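Local coordinates for beta-Ala-His dipeptidase (Homo sapiens, PDB 3DLJ), which hydrolyses carnosine, anserine and other Xaa-His dipeptides as a secreted, homodimeric metallopeptidase of the M20 family that binds two zinc ions per subunit, at residues A[36-41]-A[46-51]; A[120-125]-A[137-142]; A[148-153]-A[472-477]; A[172-177]-A[182-187]. All blocks are in the same frame, centred on the assembly; numbering follows the deposited sequence.

How the contacts relate
Along the chain, contact 1 closes first and contact 2 follows; contact 4 is nested inside the long loop that contact 3 closes between helices 141-160 and 464-482. Contacts 2 and 3 share helix 141-160, with centres about 23 Å apart. Contact 4 begins on strand 168-174, the next element after that helix and part of the six-stranded mixed sheet. Contacts 1 and 4 touch, Ser41 CB lying 3.7 Å from Gly175 O, although their centres are about 17 Å apart. Side chains of contacts 1, 2 and 4 (Ser41, Arg139, Glu174) come within about 8 to 9 Å of a zinc ion, against about 13 Å for Phe474 of contact 3, which is core packing.

Contact 1 (A[36-41]-A[46-51]); sequences AIESDS and PRFRQE
Ser39 and Glu51 bring the two backbones closest, their CA atoms 5.1 Å apart, where a loop with inverse gamma turns centred on Glu38 and Ser39 runs beside the start of helix 46-65. The Glu38 carbonyl O lies in the plane of the Phe48 ring, at its edge, 3.6 Å from CD1, while Asp40 CB approaches the same CD1 and Asp40 OD2 lies over one face. The Glu38 carboxylate reaches the ring too, OE1 standing 3.6 Å from Phe48 CE1 with the two planes 30° apart. Val42 N and Gln43 NE2 hold the carboxylate oxygens of Asp40. On the other flank the Ile37 and Glu51 side chains cross at about a right angle, and Ile37 CG2 rests 3.2 Å from the backbone O of Glu51. Glu51 CB packs 3.4 Å from Glu38 O, and its carboxylate turns to a salt bridge with Arg54. Arg49 starts away from the loop, but bends at chi2 (56°) and chi3 carry its guanidinium back: NH2 makes a weak bond of 3.2 Å to Ser41 O. A water in the guanidinium plane completes the link, accepting from Arg49 NE at 3.0 Å and donating to Asp40 O at 2.6 Å. Gln78 OE1 and Pro87 O take NH1, which fixes the group's rotation. The buried guanidinium meets carbonyl, amide and water oxygens, so its positive charge is probably balanced by the dipoles of several neutral oxygens, and it ties the helix to a loop whose Ser41 OG bonds to Asp112, an active-site residue by similarity.

Contact 2 (A[120-125]-A[137-142]); sequences DGWLTD and YGRGAT
Trp122 and Arg139 meet edge to face. The six-membered side of the indole is turned to one face of the guanidinium: Trp122 CZ2 sits above that plane, offset toward the rim and 3.6 Å from Arg139 NH2, with the two planes 67° apart. Rotations about CB-CG (chi2 63°) and CG-CD curl the arginine back, bringing its head to the indole edge. Van der Waals packing on the backbone continues the surface, since Trp122 CH2 lies 3.6 Å from Arg139 N and 3.9 Å from Gly138 C. Further along, the Thr124 and Tyr137 side chains cross at about a right angle, touching loosely where Thr124 OG1 lies 4.1 Å from Tyr137 CB. No hydrogen bond passes between the two segments. The polar work is done by outside partners: NE of Arg139 donates to Gln114 O, NH1 to Pro115 O, and NH2 to Ser457 O besides its salt bridge with Glu460. Within 137-142 a type II beta turn from Gly138 to Ala141 is closed by Ala141 N to Gly138 O at 3.3 Å and leads into helix 141-160, and the Glu460 carboxylate also accepts from Gly140 N and Thr142 N. That helix start carries Asp143, which binds both zinc ions, and Ser457 adjoins zinc ligand His456; the arrangement is consistent with a second shell round the two-zinc site characteristic of M20 peptidases.

Contact 3 (A[148-153]-A[472-477]); sequences VLAWIN and KLFAAF
Lys472 NZ, gripped by salt bridges to Asp21 and Glu469, belongs to a side chain that starts away from the interface, and the side in use, where Phe474 meets Trp151, is apolar and crossed by no hydrogen bond. The two helical segments approach to 8.5 Å between axes, with a signed crossing angle of -50°. Into that gap goes the Phe474 ring, the target of a T-shaped (edge-to-face) stack: the six-membered ring of Trp151 turns its edge to the phenyl face, centroids 4.9 Å apart and planes at 70°. Trp151 CE3 stands over the middle of the phenyl ring and comes within 3.5 Å of Phe474 CD1. With CG anti to the backbone N (chi1 -177°), the indole is directed along the flank of its helix and across that face. The phenyl's own edge meets the backbone of helix 141-160, where CD2 of Phe474 lies 3.3 Å from Trp151 N and Ala150 C is in the ring plane; Ala150 CB adds a looser touch, 4.1 Å from Phe474 CE2. One turn on, Phe477 CD2 reaches Trp151 CZ3, also at 4.1 Å. Replacing Phe474 by alanine would probably open a gap between the helices and leave the indole edge without the face it packs on. Around this pair, Trp151 also meets Phe107 and Phe171 of the six-stranded sheet and Phe478 of helix 464-482, Leu149 faces helix 24-35, and Phe477 leans on helix 403-416, so the contact joins two helices over the sheet.

Contact 4 (A[172-177]-A[182-187]); sequences IIEGME and VALEEL
Val182 opens the second segment against Met176: its CB is 4.2 Å from Met176 CE, and its backbone N is 4.0 Å from Met176 CB. Met176 is folded at both its CB-CG and CG-SD bonds, which brings CE to the valine. The carbonyl O of Val182 accepts from a water at 2.9 Å, and the same water donates to Glu174 OE1 at 3.0 Å, a bridge between loop and strand. Ala183 follows at the N-cap of helix 184-191. Leu184 then packs its two methyls on different partners, CD2 lying 3.5 Å from Glu174 OE2 and CD1 4.2 Å from Ile172 CD1. Glu174 OE2 is hydrogen-bonded to Tyr108 OH and Ser181 OG, and OE1 to the water, so the buried carboxylate is held at both oxygens. With an alanine at Glu174, the Tyr108 and Ser181 hydroxyls and the bridging water would probably lose their shared partner and the Leu184 methyl its cover. Strand 168-174 runs between 91-96 and 104-110, its end leading to Glu177, the proton acceptor by similarity; helix 184-191 packs beside it, Leu184 touching both Val91 of strand 91-96 and Ile431 of helix 430-438.

Contact 1 (A[36-41]-A[46-51])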
loop_
_atom_site.group_PDB
_atom_site.type_symbol
_atom_site.label_atom_id
_atom_site.label_comp_id
_atom_site.label_asym_id
_atom_site.label_seq_id
_atom_site.Cartn_x
_atom_site.Cartn_y
_atom_site.Cartn_z
ATOM N N ALA A 36 16.345 0.493 -10.061
ATOM C CA ALA A 36 17.535 -0.345 -10.076
ATOM C C ALA A 36 18.252 -0.438 -8.709
ATOM O O ALA A 36 19.090 -1.313 -8.500
ATOM C CB ALA A 36 18.492 0.128 -11.173
ATOM N N ILE A 37 17.917 0.463 -7.788
ATOM C CA ILE A 37 18.403 0.375 -6.417
ATOM C C ILE A 37 17.482 -0.603 -5.676
ATOM O O ILE A 37 16.321 -0.322 -5.459
ATOM C CB ILE A 37 18.450 1.746 -5.721
ATOM C CG1 ILE A 37 19.277 2.741 -6.577
ATOM C CG2 ILE A 37 19.036 1.605 -4.296
ATOM C CD1 ILE A 37 19.261 4.179 -6.106
ATOM N N GLU A 38 18.012 -1.763 -5.317
ATOM C CA GLU A 38 17.197 -2.850 -4.799
ATOM C C GLU A 38 16.866 -2.661 -3.321
ATOM O O GLU A 38 17.345 -3.406 -2.453
ATOM C CB GLU A 38 17.887 -4.172 -5.100
ATOM C CG GLU A 38 18.126 -4.284 -6.604
ATOM C CD GLU A 38 18.663 -5.635 -7.042
ATOM O OE1 GLU A 38 18.573 -6.603 -6.249
ATOM O OE2 GLU A 38 19.157 -5.730 -8.191
ATOM N N SER A 39 16.016 -1.658 -3.059
ATOM C CA SER A 39 15.727 -1.165 -1.696
ATOM C C SER A 39 14.716 -2.030 -0.929
ATOM O O SER A 39 13.737 -1.549 -0.352
ATOM C CB SER A 39 15.283 0.299 -1.751
ATOM O OG SER A 39 14.269 0.487 -2.725
ATOM N N ASP A 40 15.005 -3.321 -0.899
ATOM C CA ASP A 40 14.107 -4.331 -0.332
ATOM C C ASP A 40 14.211 -4.302 1.213
ATOM O O ASP A 40 15.257 -4.650 1.783
ATOM C CB ASP A 40 14.520 -5.672 -0.953
ATOM C CG ASP A 40 13.725 -6.863 -0.451
ATOM O OD1 ASP A 40 13.119 -6.803 0.628
ATOM O OD2 ASP A 40 13.756 -7.899 -1.160
ATOM N N SER A 41 13.139 -3.866 1.878
ATOM C CA SER A 41 13.104 -3.750 3.347
ATOM C C SER A 41 12.635 -5.012 4.073
ATOM O O SER A 41 12.725 -5.086 5.297
ATOM C CB SER A 41 12.195 -2.604 3.770
ATOM O OG SER A 41 10.858 -2.852 3.345
ATOM N N PRO A 46 21.815 -8.389 4.754
ATOM C CA PRO A 46 22.599 -7.133 4.736
ATOM C C PRO A 46 22.746 -6.492 3.351
ATOM O O PRO A 46 22.667 -5.266 3.241
ATOM C CB PRO A 46 23.958 -7.560 5.306
ATOM C CG PRO A 46 23.648 -8.744 6.145
ATOM C CD PRO A 46 22.563 -9.478 5.418
ATOM N N ARG A 47 22.952 -7.305 2.315
ATOM C CA ARG A 47 23.011 -6.834 0.923
ATOM C C ARG A 47 21.869 -5.883 0.554
ATOM O O ARG A 47 22.096 -4.852 -0.070
ATOM C CB ARG A 47 22.897 -8.015 -0.018
ATOM C CG ARG A 47 24.184 -8.589 -0.477
ATOM C CD ARG A 47 23.930 -10.051 -0.812
ATOM N NE ARG A 47 22.665 -10.211 -1.529
ATOM C CZ ARG A 47 22.090 -11.386 -1.760
ATOM N NH1 ARG A 47 22.656 -12.504 -1.303
ATOM N NH2 ARG A 47 20.953 -11.449 -2.434
ATOM N N PHE A 48 20.648 -6.261 0.926
ATOM C CA PHE A 48 19.458 -5.482 0.620
ATOM C C PHE A 48 19.279 -4.265 1.524
ATOM O O PHE A 48 18.944 -3.182 1.041
ATOM C CB PHE A 48 18.205 -6.370 0.636
ATOM C CG PHE A 48 18.142 -7.332 -0.511
ATOM C CD1 PHE A 48 17.957 -6.868 -1.821
ATOM C CD2 PHE A 48 18.273 -8.709 -0.295
ATOM C CE1 PHE A 48 17.912 -7.756 -2.893
ATOM C CE2 PHE A 48 18.216 -9.613 -1.360
ATOM C CZ PHE A 48 18.043 -9.144 -2.655
ATOM N N ARG A 49 19.493 -4.437 2.830
ATOM C CA ARG A 49 19.390 -3.302 3.749
ATOM C C ARG A 49 20.400 -2.188 3.420
ATOM O O ARG A 49 20.109 -1.010 3.619
ATOM C CB ARG A 49 19.544 -3.777 5.201
ATOM C CG ARG A 49 19.192 -2.752 6.258
ATOM C CD ARG A 49 17.784 -2.244 6.064
ATOM N NE ARG A 49 16.797 -3.318 6.165
ATOM C CZ ARG A 49 16.137 -3.622 7.275
ATOM N NH1 ARG A 49 16.350 -2.944 8.394
ATOM N NH2 ARG A 49 15.263 -4.596 7.264
ATOM N N GLN A 50 21.585 -2.549 2.923
ATOM C CA GLN A 50 22.580 -1.543 2.466
ATOM C C GLN A 50 22.031 -0.724 1.259
ATOM O O GLN A 50 22.191 0.498 1.194
ATOM C CB GLN A 50 23.901 -2.229 2.098
ATOM C CG GLN A 50 25.138 -1.334 2.186
ATOM N N GLU A 51 21.398 -1.422 0.317
ATOM C CA GLU A 51 20.779 -0.818 -0.868
ATOM C C GLU A 51 19.616 0.103 -0.496
ATOM O O GLU A 51 19.328 1.089 -1.166
ATOM C CB GLU A 51 20.294 -1.907 -1.821
ATOM C CG GLU A 51 21.376 -2.484 -2.692
ATOM C CD GLU A 51 22.129 -1.411 -3.435
ATOM O OE1 GLU A 51 21.600 -0.915 -4.458
ATOM O OE2 GLU A 51 23.247 -1.046 -3.000
HETATM O O HOH W 1 16.469 -5.339 3.966
#

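Contact 2 (A[120-125]-A[137-142])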
loop_
_atom_site.group_PDB
_atom_site.type_symbol
_atom_site.label_atom_id
_atom_site.label_comp_id
_atom_site.label_asym_id
_atom_site.label_seq_id
_atom_site.Cartn_x
_atom_site.Cartn_y
_atom_site.Cartn_z
ATOM N N ASP A 120 9.834 -15.784 -9.531
ATOM C CA ASP A 120 8.442 -15.714 -9.070
ATOM C C ASP A 120 7.459 -15.659 -10.236
ATOM O O ASP A 120 6.279 -15.902 -10.036
ATOM C CB ASP A 120 8.187 -14.484 -8.181
ATOM C CG ASP A 120 9.029 -14.459 -6.911
ATOM O OD1 ASP A 120 9.452 -15.549 -6.429
ATOM O OD2 ASP A 120 9.256 -13.315 -6.395
ATOM N N GLY A 121 7.932 -15.331 -11.440
ATOM C CA GLY A 121 7.068 -15.277 -12.638
ATOM C C GLY A 121 7.157 -13.970 -13.424
ATOM O O GLY A 121 6.244 -13.619 -14.171
ATOM N N TRP A 122 8.256 -13.246 -13.251
ATOM C CA TRP A 122 8.498 -11.983 -13.960
ATOM C C TRP A 122 8.930 -12.250 -15.397
ATOM O O TRP A 122 9.769 -13.115 -15.634
ATOM C CB TRP A 122 9.601 -11.202 -13.256
ATOM C CG TRP A 122 9.186 -10.503 -11.991
ATOM C CD1 TRP A 122 9.035 -11.060 -10.743
ATOM C CD2 TRP A 122 8.890 -9.109 -11.848
ATOM N NE1 TRP A 122 8.657 -10.090 -9.839
ATOM C CE2 TRP A 122 8.557 -8.887 -10.493
ATOM C CE3 TRP A 122 8.872 -8.024 -12.736
ATOM C CZ2 TRP A 122 8.216 -7.618 -10.004
ATOM C CZ3 TRP A 122 8.523 -6.777 -12.253
ATOM C CH2 TRP A 122 8.219 -6.580 -10.893
ATOM N N LEU A 123 8.346 -11.518 -16.345
ATOM C CA LEU A 123 8.728 -11.597 -17.756
ATOM C C LEU A 123 9.869 -10.642 -18.070
ATOM O O LEU A 123 10.414 -10.647 -19.172
ATOM C CB LEU A 123 7.534 -11.270 -18.680
ATOM C CG LEU A 123 6.182 -11.962 -18.442
ATOM C CD1 LEU A 123 5.242 -11.588 -19.573
ATOM C CD2 LEU A 123 6.299 -13.480 -18.332
ATOM N N THR A 124 10.207 -9.803 -17.102
ATOM C CA THR A 124 11.316 -8.868 -17.211
ATOM C C THR A 124 12.139 -8.980 -15.943
ATOM O O THR A 124 11.708 -9.583 -14.954
ATOM C CB THR A 124 10.823 -7.402 -17.366
ATOM O OG1 THR A 124 10.051 -7.023 -16.218
ATOM C CG2 THR A 124 9.990 -7.214 -18.639
ATOM N N ASP A 125 13.336 -8.415 -15.969
ATOM C CA ASP A 125 14.139 -8.295 -14.761
ATOM C C ASP A 125 13.463 -7.237 -13.855
ATOM O O ASP A 125 13.376 -6.063 -14.235
ATOM C CB ASP A 125 15.575 -7.912 -15.143
ATOM C CG ASP A 125 16.483 -7.769 -13.943
ATOM O OD1 ASP A 125 15.983 -7.551 -12.835
ATOM O OD2 ASP A 125 17.717 -7.845 -14.100
ATOM N N TYR A 137 7.650 -1.320 -16.544
ATOM C CA TYR A 137 7.640 -2.515 -15.690
ATOM C C TYR A 137 8.850 -2.573 -14.774
ATOM O O TYR A 137 9.979 -2.401 -15.228
ATOM C CB TYR A 137 7.619 -3.777 -16.553
ATOM C CG TYR A 137 6.267 -4.079 -17.135
ATOM C CD1 TYR A 137 5.940 -3.711 -18.432
ATOM C CD2 TYR A 137 5.316 -4.760 -16.384
ATOM C CE1 TYR A 137 4.683 -4.003 -18.961
ATOM C CE2 TYR A 137 4.068 -5.044 -16.898
ATOM C CZ TYR A 137 3.763 -4.681 -18.176
ATOM O OH TYR A 137 2.500 -4.979 -18.648
ATOM N N GLY A 138 8.614 -2.836 -13.487
ATOM C CA GLY A 138 9.691 -2.897 -12.531
ATOM C C GLY A 138 9.154 -2.850 -11.127
ATOM O O GLY A 138 8.080 -2.279 -10.882
ATOM N N ARG A 139 9.888 -3.445 -10.198
ATOM C CA ARG A 139 9.489 -3.404 -8.793
ATOM C C ARG A 139 9.631 -1.983 -8.212
ATOM O O ARG A 139 10.700 -1.371 -8.284
ATOM C CB ARG A 139 10.286 -4.440 -7.972
ATOM C CG ARG A 139 10.163 -4.259 -6.471
ATOM C CD ARG A 139 8.685 -4.463 -5.975
ATOM N NE ARG A 139 8.378 -5.887 -5.813
ATOM C CZ ARG A 139 7.395 -6.553 -6.425
ATOM N NH1 ARG A 139 7.261 -7.846 -6.177
ATOM N NH2 ARG A 139 6.530 -5.947 -7.260
ATOM N N GLY A 140 8.544 -1.471 -7.631
ATOM C CA GLY A 140 8.511 -0.097 -7.108
ATOM C C GLY A 140 8.052 0.958 -8.103
ATOM O O GLY A 140 8.036 2.144 -7.769
ATOM N N ALA A 141 7.707 0.553 -9.327
ATOM C CA ALA A 141 7.277 1.516 -10.368
ATOM C C ALA A 141 6.054 2.308 -9.939
ATOM O O ALA A 141 6.028 3.528 -10.081
ATOM C CB ALA A 141 7.010 0.813 -11.717
ATOM N N THR A 142 5.039 1.606 -9.435
ATOM C CA THR A 142 3.840 2.239 -8.860
ATOM C C THR A 142 3.945 2.343 -7.305
ATOM O O THR A 142 3.477 3.309 -6.713
ATOM C CB THR A 142 2.535 1.497 -9.279
ATOM O OG1 THR A 142 1.469 2.444 -9.434
ATOM C CG2 THR A 142 2.112 0.464 -8.245
#

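Contact 3 (A[148-153]-A[472-477])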
loop_
_atom_site.group_PDB
_atom_site.type_symbol
_atom_site.label_atom_id
_atom_site.label_comp_id
_atom_site.label_asym_id
_atom_site.label_seq_id
_atom_site.Cartn_x
_atom_site.Cartn_y
_atom_site.Cartn_z
ATOM N N VAL A 148 6.391 8.990 -5.880
ATOM C CA VAL A 148 7.326 9.878 -5.180
ATOM C C VAL A 148 8.065 10.770 -6.175
ATOM O O VAL A 148 8.213 11.981 -5.952
ATOM C CB VAL A 148 8.332 9.134 -4.255
ATOM C CG1 VAL A 148 9.378 10.102 -3.690
ATOM C CG2 VAL A 148 7.608 8.450 -3.119
ATOM N N LEU A 149 8.516 10.175 -7.278
ATOM C CA LEU A 149 9.272 10.926 -8.300
ATOM C C LEU A 149 8.398 11.877 -9.076
ATOM O O LEU A 149 8.864 12.928 -9.464
ATOM C CB LEU A 149 10.027 9.986 -9.243
ATOM C CG LEU A 149 11.401 9.553 -8.706
ATOM C CD1 LEU A 149 12.011 8.428 -9.563
ATOM C CD2 LEU A 149 12.357 10.761 -8.624
ATOM N N ALA A 150 7.144 11.501 -9.315
ATOM C CA ALA A 150 6.188 12.367 -9.982
ATOM C C ALA A 150 5.982 13.676 -9.207
ATOM O O ALA A 150 5.937 14.759 -9.814
ATOM C CB ALA A 150 4.871 11.654 -10.199
ATOM N N TRP A 151 5.867 13.558 -7.884
ATOM C CA TRP A 151 5.807 14.688 -6.946
ATOM C C TRP A 151 7.080 15.503 -6.974
ATOM O O TRP A 151 7.029 16.733 -7.117
ATOM C CB TRP A 151 5.532 14.192 -5.499
ATOM C CG TRP A 151 5.380 15.291 -4.472
ATOM C CD1 TRP A 151 6.382 15.862 -3.730
ATOM C CD2 TRP A 151 4.158 15.952 -4.060
ATOM N NE1 TRP A 151 5.867 16.839 -2.899
ATOM C CE2 TRP A 151 4.510 16.903 -3.065
ATOM C CE3 TRP A 151 2.802 15.816 -4.416
ATOM C CZ2 TRP A 151 3.557 17.721 -2.429
ATOM C CZ3 TRP A 151 1.849 16.639 -3.775
ATOM C CH2 TRP A 151 2.238 17.572 -2.800
ATOM N N ILE A 152 8.225 14.821 -6.847
ATOM C CA ILE A 152 9.536 15.487 -6.896
ATOM C C ILE A 152 9.789 16.168 -8.250
ATOM O O ILE A 152 10.326 17.285 -8.306
ATOM C CB ILE A 152 10.707 14.521 -6.527
ATOM C CG1 ILE A 152 10.739 14.270 -5.010
ATOM C CG2 ILE A 152 12.062 15.068 -7.039
ATOM C CD1 ILE A 152 11.606 13.067 -4.566
ATOM N N ASN A 153 9.421 15.489 -9.336
ATOM C CA ASN A 153 9.598 16.031 -10.678
ATOM C C ASN A 153 8.733 17.280 -10.901
ATOM O O ASN A 153 9.220 18.242 -11.453
ATOM C CB ASN A 153 9.343 14.961 -11.759
ATOM C CG ASN A 153 10.403 13.832 -11.753
ATOM O OD1 ASN A 153 11.484 14.003 -11.249
ATOM N ND2 ASN A 153 10.070 12.690 -12.329
ATOM N N LYS A 472 1.972 16.438 -13.753
ATOM C CA LYS A 472 1.156 17.627 -14.013
ATOM C C LYS A 472 0.049 17.856 -12.990
ATOM O O LYS A 472 -0.239 19.014 -12.616
ATOM C CB LYS A 472 0.540 17.549 -15.402
ATOM C CG LYS A 472 1.549 17.699 -16.495
ATOM C CD LYS A 472 1.094 16.945 -17.710
ATOM C CE LYS A 472 1.994 17.202 -18.870
ATOM N NZ LYS A 472 1.198 16.989 -20.083
ATOM N N LEU A 473 -0.570 16.756 -12.555
ATOM C CA LEU A 473 -1.600 16.781 -11.529
ATOM C C LEU A 473 -1.041 17.401 -10.252
ATOM O O LEU A 473 -1.666 18.285 -9.642
ATOM C CB LEU A 473 -2.117 15.363 -11.236
ATOM C CG LEU A 473 -3.117 15.199 -10.087
ATOM C CD1 LEU A 473 -4.340 15.984 -10.432
ATOM C CD2 LEU A 473 -3.492 13.753 -9.874
ATOM N N PHE A 474 0.129 16.930 -9.841
ATOM C CA PHE A 474 0.775 17.486 -8.675
ATOM C C PHE A 474 1.112 18.980 -8.849
ATOM O O PHE A 474 0.950 19.782 -7.917
ATOM C CB PHE A 474 2.015 16.643 -8.285
ATOM C CG PHE A 474 1.691 15.288 -7.691
ATOM C CD1 PHE A 474 0.515 15.074 -6.956
ATOM C CD2 PHE A 474 2.596 14.220 -7.825
ATOM C CE1 PHE A 474 0.230 13.809 -6.381
ATOM C CE2 PHE A 474 2.329 12.930 -7.245
ATOM C CZ PHE A 474 1.152 12.737 -6.524
ATOM N N ALA A 475 1.607 19.352 -10.028
ATOM C CA ALA A 475 1.862 20.781 -10.358
ATOM C C ALA A 475 0.603 21.681 -10.192
ATOM O O ALA A 475 0.635 22.707 -9.485
ATOM C CB ALA A 475 2.440 20.901 -11.768
ATOM N N ALA A 476 -0.505 21.279 -10.814
ATOM C CA ALA A 476 -1.785 21.980 -10.660
ATOM C C ALA A 476 -2.231 22.083 -9.181
ATOM O O ALA A 476 -2.785 23.114 -8.748
ATOM C CB ALA A 476 -2.869 21.291 -11.502
ATOM N N PHE A 477 -1.974 21.011 -8.430
ATOM C CA PHE A 477 -2.403 20.858 -7.051
ATOM C C PHE A 477 -1.694 21.846 -6.127
ATOM O O PHE A 477 -2.338 22.449 -5.255
ATOM C CB PHE A 477 -2.192 19.401 -6.612
ATOM C CG PHE A 477 -2.588 19.116 -5.193
ATOM C CD1 PHE A 477 -3.933 19.106 -4.809
ATOM C CD2 PHE A 477 -1.622 18.830 -4.236
ATOM C CE1 PHE A 477 -4.305 18.810 -3.494
ATOM C CE2 PHE A 477 -1.991 18.548 -2.918
ATOM C CZ PHE A 477 -3.338 18.538 -2.549
#

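Contact 4 (A[172-177]-A[182-187])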
loop_
_atom_site.group_PDB
_atom_site.type_symbol
_atom_site.label_atom_id
_atom_site.label_comp_id
_atom_site.label_asym_id
_atom_site.label_seq_id
_atom_site.Cartn_x
_atom_site.Cartn_y
_atom_site.Cartn_z
ATOM N N ILE A 172 8.133 14.039 4.004
ATOM C CA ILE A 172 8.535 12.963 4.935
ATOM C C ILE A 172 8.609 11.617 4.180
ATOM O O ILE A 172 7.579 11.057 3.796
ATOM C CB ILE A 172 7.629 12.880 6.206
ATOM C CG1 ILE A 172 8.068 11.731 7.118
ATOM C CG2 ILE A 172 6.120 12.771 5.853
ATOM C CD1 ILE A 172 7.267 11.638 8.397
ATOM N N ILE A 173 9.828 11.134 3.939
ATOM C CA ILE A 173 10.019 9.910 3.166
ATOM C C ILE A 173 10.775 8.872 3.985
ATOM O O ILE A 173 11.883 9.134 4.479
ATOM C CB ILE A 173 10.789 10.150 1.815
ATOM C CG1 ILE A 173 10.301 11.404 1.043
ATOM C CG2 ILE A 173 10.798 8.902 0.969
ATOM C CD1 ILE A 173 8.879 11.384 0.485
ATOM N N GLU A 174 10.173 7.692 4.120
ATOM C CA GLU A 174 10.758 6.603 4.906
ATOM C C GLU A 174 11.207 5.449 4.022
ATOM O O GLU A 174 10.889 5.399 2.813
ATOM C CB GLU A 174 9.765 6.100 5.963
ATOM C CG GLU A 174 8.532 5.380 5.412
ATOM C CD GLU A 174 7.892 4.435 6.427
ATOM O OE1 GLU A 174 8.604 3.952 7.331
ATOM O OE2 GLU A 174 6.679 4.161 6.313
ATOM N N GLY A 175 11.945 4.527 4.638
ATOM C CA GLY A 175 12.415 3.341 3.959
ATOM C C GLY A 175 11.974 2.018 4.574
ATOM O O GLY A 175 12.631 0.999 4.352
ATOM N N MET A 176 10.881 2.018 5.333
ATOM C CA MET A 176 10.394 0.789 5.992
ATOM C C MET A 176 8.886 0.543 5.907
ATOM O O MET A 176 8.326 -0.148 6.765
ATOM C CB MET A 176 10.821 0.751 7.479
ATOM C CG MET A 176 12.318 0.666 7.725
ATOM S SD MET A 176 13.065 -0.914 7.242
ATOM C CE MET A 176 12.398 -1.986 8.526
ATOM N N GLU A 177 8.216 1.092 4.894
ATOM C CA GLU A 177 6.752 0.992 4.806
ATOM C C GLU A 177 6.263 -0.434 4.593
ATOM O O GLU A 177 5.249 -0.840 5.166
ATOM C CB GLU A 177 6.230 1.898 3.702
ATOM C CG GLU A 177 4.716 2.132 3.698
ATOM C CD GLU A 177 3.951 1.035 2.981
ATOM O OE1 GLU A 177 2.748 0.898 3.262
ATOM O OE2 GLU A 177 4.548 0.293 2.162
ATOM N N VAL A 182 8.661 0.570 10.857
ATOM C CA VAL A 182 9.401 0.454 12.115
ATOM C C VAL A 182 9.976 1.809 12.525
ATOM O O VAL A 182 10.701 2.444 11.748
ATOM C CB VAL A 182 10.519 -0.653 12.040
ATOM C CG1 VAL A 182 11.413 -0.631 13.266
ATOM C CG2 VAL A 182 9.885 -2.044 11.920
ATOM N N ALA A 183 9.604 2.243 13.733
ATOM C CA ALA A 183 10.107 3.461 14.359
ATOM C C ALA A 183 9.536 4.767 13.804
ATOM O O ALA A 183 9.910 5.847 14.278
ATOM C CB ALA A 183 11.648 3.488 14.335
ATOM N N LEU A 184 8.635 4.695 12.821
ATOM C CA LEU A 184 8.091 5.928 12.238
ATOM C C LEU A 184 7.185 6.673 13.230
ATOM O O LEU A 184 7.387 7.871 13.489
ATOM C CB LEU A 184 7.396 5.693 10.879
ATOM C CG LEU A 184 7.086 6.965 10.068
ATOM C CD1 LEU A 184 8.353 7.790 9.715
ATOM C CD2 LEU A 184 6.300 6.637 8.824
ATOM N N GLU A 185 6.228 5.946 13.809
ATOM C CA GLU A 185 5.242 6.514 14.750
ATOM C C GLU A 185 5.851 7.318 15.918
ATOM O O GLU A 185 5.355 8.392 16.253
ATOM C CB GLU A 185 4.304 5.410 15.253
ATOM C CG GLU A 185 3.076 5.900 16.005
ATOM C CD GLU A 185 2.213 4.745 16.520
ATOM O OE1 GLU A 185 1.817 3.875 15.704
ATOM O OE2 GLU A 185 1.933 4.701 17.739
ATOM N N GLU A 186 6.927 6.809 16.515
ATOM C CA GLU A 186 7.658 7.531 17.565
ATOM C C GLU A 186 8.334 8.815 17.073
ATOM O O GLU A 186 8.385 9.816 17.802
ATOM C CB GLU A 186 8.692 6.622 18.253
ATOM N N LEU A 187 8.857 8.784 15.846
ATOM C CA LEU A 187 9.438 9.978 15.239
ATOM C C LEU A 187 8.358 10.999 14.934
ATOM O O LEU A 187 8.550 12.193 15.176
ATOM C CB LEU A 187 10.227 9.651 13.955
ATOM C CG LEU A 187 10.864 10.850 13.218
ATOM C CD1 LEU A 187 11.975 11.516 14.064
ATOM C CD2 LEU A 187 11.383 10.460 11.842
HETATM O O HOH W 2 10.867 3.906 9.241
#